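Beta-catenin homolog sys-1 (Caenorhabditis elegans, PDB 3C2G) acts in the Wnt asymmetry pathway as a transcription coregulator that binds the TCF factor POP-1 directly and activates or represses target genes. Local coordinates at residues 136-139 / 140-144; 157-160 / 161-165. All coordinates share one frame; numbering follows the deposited sequence.

Contact 1 of 2, residues 136-139 / 140-144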
loop_
_atom_site.group_PDB
_atom_site.type_symbol
_atom_site.label_atom_id
_atom_site.label_comp_id
_atom_site.label_asym_id
_atom_site.label_seq_id
_atom_site.Cartn_x
_atom_site.Cartn_y
_atom_site.Cartn_z
ATOM N N CYS A 136 10.172 35.845 -2.529
ATOM C CA CYS A 136 8.712 35.873 -2.614
ATOM C C CYS A 136 8.145 34.487 -2.865
ATOM O O CYS A 136 7.194 34.070 -2.199
ATOM C CB CYS A 136 8.239 36.857 -3.692
ATOM S SG CYS A 136 8.494 38.581 -3.201
ATOM N N ALA A 137 8.745 33.780 -3.819
ATOM C CA ALA A 137 8.424 32.381 -4.095
ATOM C C ALA A 137 8.442 31.534 -2.828
ATOM O O ALA A 137 7.481 30.811 -2.537
ATOM C CB ALA A 137 9.400 31.819 -5.111
ATOM N N ASN A 138 9.526 31.637 -2.063
ATOM C CA ASN A 138 9.695 30.788 -0.889
ATOM C C ASN A 138 8.616 31.050 0.136
ATOM O O ASN A 138 8.184 30.155 0.853
ATOM C CB ASN A 138 11.082 30.968 -0.264
ATOM C CG ASN A 138 11.257 30.144 1.006
ATOM O OD1 ASN A 138 11.445 30.696 2.103
ATOM N ND2 ASN A 138 11.160 28.807 0.871
ATOM N N GLN A 139 8.165 32.290 0.177
ATOM C CA GLN A 139 7.123 32.698 1.091
ATOM C C GLN A 139 5.743 32.184 0.683
ATOM O O GLN A 139 4.946 31.802 1.532
ATOM C CB GLN A 139 7.114 34.213 1.187
ATOM C CG GLN A 139 6.696 34.686 2.539
ATOM C CD GLN A 139 7.358 35.967 2.915
ATOM O OE1 GLN A 139 7.424 36.917 2.114
ATOM N NE2 GLN A 139 7.849 36.023 4.153
ATOM N N VAL A 140 5.466 32.173 -0.614
ATOM C CA VAL A 140 4.217 31.622 -1.107
ATOM C C VAL A 140 4.121 30.094 -0.883
ATOM O O VAL A 140 3.047 29.581 -0.547
ATOM C CB VAL A 140 4.000 31.992 -2.578
ATOM C CG1 VAL A 140 2.788 31.261 -3.153
ATOM C CG2 VAL A 140 3.833 33.515 -2.719
ATOM N N PHE A 141 5.242 29.383 -1.040
ATOM C CA PHE A 141 5.289 27.953 -0.687
ATOM C C PHE A 141 4.985 27.719 0.784
ATOM O O PHE A 141 4.310 26.757 1.117
ATOM C CB PHE A 141 6.626 27.292 -1.069
ATOM C CG PHE A 141 6.759 27.007 -2.540
ATOM C CD1 PHE A 141 5.866 26.155 -3.183
ATOM C CD2 PHE A 141 7.776 27.581 -3.280
ATOM C CE1 PHE A 141 5.985 25.883 -4.535
ATOM C CE2 PHE A 141 7.898 27.327 -4.624
ATOM C CZ PHE A 141 6.998 26.470 -5.260
ATOM N N GLN A 142 5.469 28.595 1.662
ATOM C CA GLN A 142 5.122 28.491 3.089
ATOM C C GLN A 142 3.634 28.757 3.382
ATOM O O GLN A 142 3.072 28.189 4.320
ATOM C CB GLN A 142 5.978 29.431 3.922
ATOM C CG GLN A 142 7.344 28.888 4.286
ATOM C CD GLN A 142 8.257 29.985 4.787
ATOM O OE1 GLN A 142 8.295 30.279 5.988
ATOM N NE2 GLN A 142 8.973 30.627 3.864
ATOM N N ILE A 143 3.010 29.624 2.584
ATOM C CA ILE A 143 1.602 29.965 2.751
ATOM C C ILE A 143 0.720 28.768 2.372
ATOM O O ILE A 143 -0.215 28.429 3.098
ATOM C CB ILE A 143 1.240 31.232 1.920
ATOM C CG1 ILE A 143 1.784 32.495 2.604
ATOM C CG2 ILE A 143 -0.257 31.335 1.673
ATOM C CD1 ILE A 143 1.986 33.681 1.643
ATOM N N PHE A 144 1.032 28.134 1.240
ATOM C CA PHE A 144 0.365 26.901 0.833
ATOM C C PHE A 144 0.543 25.814 1.877
ATOM O O PHE A 144 -0.419 25.186 2.291
ATOM C CB PHE A 144 0.918 26.411 -0.488
ATOM C CG PHE A 144 0.307 27.063 -1.676
ATOM C CD1 PHE A 144 -1.030 26.875 -1.972
ATOM C CD2 PHE A 144 1.076 27.840 -2.528
ATOM C CE1 PHE A 144 -1.604 27.480 -3.094
ATOM C CE2 PHE A 144 0.510 28.442 -3.659
ATOM C CZ PHE A 144 -0.834 28.259 -3.938
#
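Q142 folds back one turn along its own helix to grip the carbonyl of N138. Its CB rests 3.5 Å from Q139 O, the carbonyl that also takes the backbone N-H of I143. CG lies beside the backbone N and anti to the carbonyl carbon (chi1 -83°), which turns the chain toward the preceding turn and leaves CG 3.8 Å from N138 O. CD passes the same oxygen, and NE2 then bonds to it at 3.1 Å, with an N-H...O angle of 161°. This donor stands above the N138 carbonyl plane, 59° out of it, while N138 O itself lies close to the plane of the Q142 amide. The backbone N of Q142 makes the ordinary helical bond to N138 O at 3.2 Å, arriving from the opposite face, so two N-H groups of one residue hold a single acceptor. N138 OD1 also sits 3.0 Å from Q142 NE2, but the angle is too poor for a bond. With an alanine in place of Q142, N138 O would probably keep the backbone N-H but lose its second donor, the one above the carbonyl plane. Around helix 134-150, Q139 and Q142 meet R86 of helix 71-90, V140 packs on I119 and L122 at helix 115-122, and F141 reaches A189 and I190 of helix 189-198.

Contact 2 of 2, residues 157-160 / 161-165; sequences RTEF and AQHLK
The F160 ring carries L164 on one face, where CD1 stands 3.9 Å above the ring plane, offset toward the rim. It lies 4.1 Å from the ring centroid and 21° off the ring normal, a position that meets the geometry of a CH-pi contact. CD2 of L164 lies over the same face, beyond the CZ-CE1 side of the rim, so both methyls of the fork bear on the ring while the two side chains run obliquely past each other. F160 also packs against the ring of F105 in an edge-to-face arrangement. The second flat group, the H163 imidazole, has E159 O over its centre, 3.3 Å above the plane. The ring does not bond this oxygen: ND1 approaches it at a poor angle. Instead E159 O accepts the backbone N-H of H163, in the carbonyl plane and nearly straight, and the H163 ring lies across the same oxygen because CG sits beside the backbone N (chi1 -60°).

These are i to i+4 pairs on helix 154-164, one of the short helices from which the armadillo domain, an all-helical superhelix, is built. A161 N to R157 O, at 2.9 Å, is the shortest of the four backbone bonds that join the segments, and the last, L164 N to F160 O, is more bent, at 136°. K165 NZ forms a salt bridge with D201, while the guanidinium of R157 turns back along the chain, its NE bonded to V151 O, and T158 OG1 similarly bonds E154 O. On the buried side F160 touches I147 of helix 134-150, whereas A161 and L164 lean on F196 of helix 189-198.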
loop_
_atom_site.group_PDB
_atom_site.type_symbol
_atom_site.label_atom_id
_atom_site.label_comp_id
_atom_site.label_asym_id
_atom_site.label_seq_id
_atom_site.Cartn_x
_atom_site.Cartn_y
_atom_site.Cartn_z
ATOM N N ARG A 157 -11.348 22.898 3.733
ATOM C CA ARG A 157 -10.382 22.115 2.954
ATOM C C ARG A 157 -10.858 21.841 1.528
ATOM O O ARG A 157 -10.146 22.138 0.565
ATOM C CB ARG A 157 -10.088 20.798 3.648
ATOM C CG ARG A 157 -9.216 20.933 4.857
ATOM C CD ARG A 157 -8.670 19.586 5.244
ATOM N NE ARG A 157 -7.302 19.713 5.722
ATOM C CZ ARG A 157 -6.222 19.360 5.035
ATOM N NH1 ARG A 157 -6.328 18.824 3.828
ATOM N NH2 ARG A 157 -5.030 19.526 5.578
ATOM N N THR A 158 -12.060 21.280 1.408
ATOM C CA THR A 158 -12.710 21.022 0.118
ATOM C C THR A 158 -12.827 22.266 -0.772
ATOM O O THR A 158 -12.551 22.197 -1.973
ATOM C CB THR A 158 -14.109 20.382 0.333
ATOM O OG1 THR A 158 -13.952 19.073 0.901
ATOM C CG2 THR A 158 -14.888 20.270 -0.977
ATOM N N GLU A 159 -13.246 23.390 -0.188
ATOM C CA GLU A 159 -13.346 24.660 -0.921
ATOM C C GLU A 159 -11.990 25.084 -1.484
ATOM O O GLU A 159 -11.871 25.407 -2.672
ATOM C CB GLU A 159 -13.864 25.779 -0.016
ATOM C CG GLU A 159 -15.353 25.762 0.240
ATOM C CD GLU A 159 -15.853 27.042 0.917
ATOM O OE1 GLU A 159 -16.976 27.010 1.475
ATOM O OE2 GLU A 159 -15.133 28.080 0.886
ATOM N N PHE A 160 -10.977 25.075 -0.618
ATOM C CA PHE A 160 -9.639 25.504 -0.996
ATOM C C PHE A 160 -9.100 24.619 -2.110
ATOM O O PHE A 160 -8.568 25.124 -3.102
ATOM C CB PHE A 160 -8.699 25.519 0.216
ATOM C CG PHE A 160 -7.360 26.133 -0.065
ATOM C CD1 PHE A 160 -7.267 27.371 -0.697
ATOM C CD2 PHE A 160 -6.192 25.478 0.301
ATOM C CE1 PHE A 160 -6.031 27.943 -0.968
ATOM C CE2 PHE A 160 -4.949 26.038 0.029
ATOM C CZ PHE A 160 -4.866 27.277 -0.608
ATOM N N ALA A 161 -9.270 23.306 -1.951
ATOM C CA ALA A 161 -8.907 22.340 -2.988
ATOM C C ALA A 161 -9.519 22.685 -4.339
ATOM O O ALA A 161 -8.816 22.705 -5.343
ATOM C CB ALA A 161 -9.284 20.928 -2.567
ATOM N N GLN A 162 -10.816 22.985 -4.364
ATOM C CA GLN A 162 -11.480 23.358 -5.611
ATOM C C GLN A 162 -10.874 24.610 -6.258
ATOM O O GLN A 162 -10.633 24.623 -7.467
ATOM C CB GLN A 162 -12.989 23.525 -5.408
ATOM C CG GLN A 162 -13.771 23.677 -6.717
ATOM C CD GLN A 162 -15.287 23.724 -6.510
ATOM O OE1 GLN A 162 -15.832 23.045 -5.627
ATOM N NE2 GLN A 162 -15.977 24.516 -7.339
ATOM N N HIS A 163 -10.616 25.643 -5.453
ATOM C CA HIS A 163 -9.988 26.883 -5.936
ATOM C C HIS A 163 -8.636 26.664 -6.620
ATOM O O HIS A 163 -8.257 27.416 -7.518
ATOM C CB HIS A 163 -9.810 27.892 -4.793
ATOM C CG HIS A 163 -11.090 28.302 -4.128
ATOM N ND1 HIS A 163 -11.149 28.680 -2.803
ATOM C CD2 HIS A 163 -12.358 28.385 -4.601
ATOM C CE1 HIS A 163 -12.395 28.986 -2.490
ATOM N NE2 HIS A 163 -13.148 28.813 -3.562
ATOM N N LEU A 164 -7.914 25.637 -6.188
ATOM C CA LEU A 164 -6.582 25.339 -6.705
ATOM C C LEU A 164 -6.558 24.606 -8.042
ATOM O O LEU A 164 -5.533 24.598 -8.725
ATOM C CB LEU A 164 -5.792 24.536 -5.675
ATOM C CG LEU A 164 -5.502 25.263 -4.367
ATOM C CD1 LEU A 164 -4.701 24.384 -3.453
ATOM C CD2 LEU A 164 -4.781 26.588 -4.626
ATOM N N LYS A 165 -7.674 23.990 -8.421
ATOM C CA LYS A 165 -7.705 23.187 -9.635
ATOM C C LYS A 165 -7.983 24.018 -10.872
ATOM O O LYS A 165 -9.118 24.112 -11.329
ATOM C CB LYS A 165 -8.695 22.031 -9.496
ATOM C CG LYS A 165 -8.170 20.933 -8.585
ATOM C CD LYS A 165 -9.284 20.108 -8.004
ATOM C CE LYS A 165 -8.849 19.544 -6.667
ATOM N NZ LYS A 165 -9.868 18.629 -6.128
#

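In the fold
From the N terminus, the chain enters contact 1 within helix 134-150 and reaches contact 2 in the next helix, 154-164. Each joins adjoining segments of a single helix, so neither closes a loop; they follow in series, neither nesting nor crossing. Their centres lie about 17 Å apart, yet the two meet directly: F144 CE1 comes within 3.6 Å of L164 CD2, and F144 CD1 lies 4.1 Å from F160 CZ. F144 thus packs helix 134-150 against the side of helix 154-164 that carries F160 and L164. Helix 189-198 touches both, with I193 against F144 and I197 against L164, so three helices that lie near one another in the chain pack together within the armadillo domain.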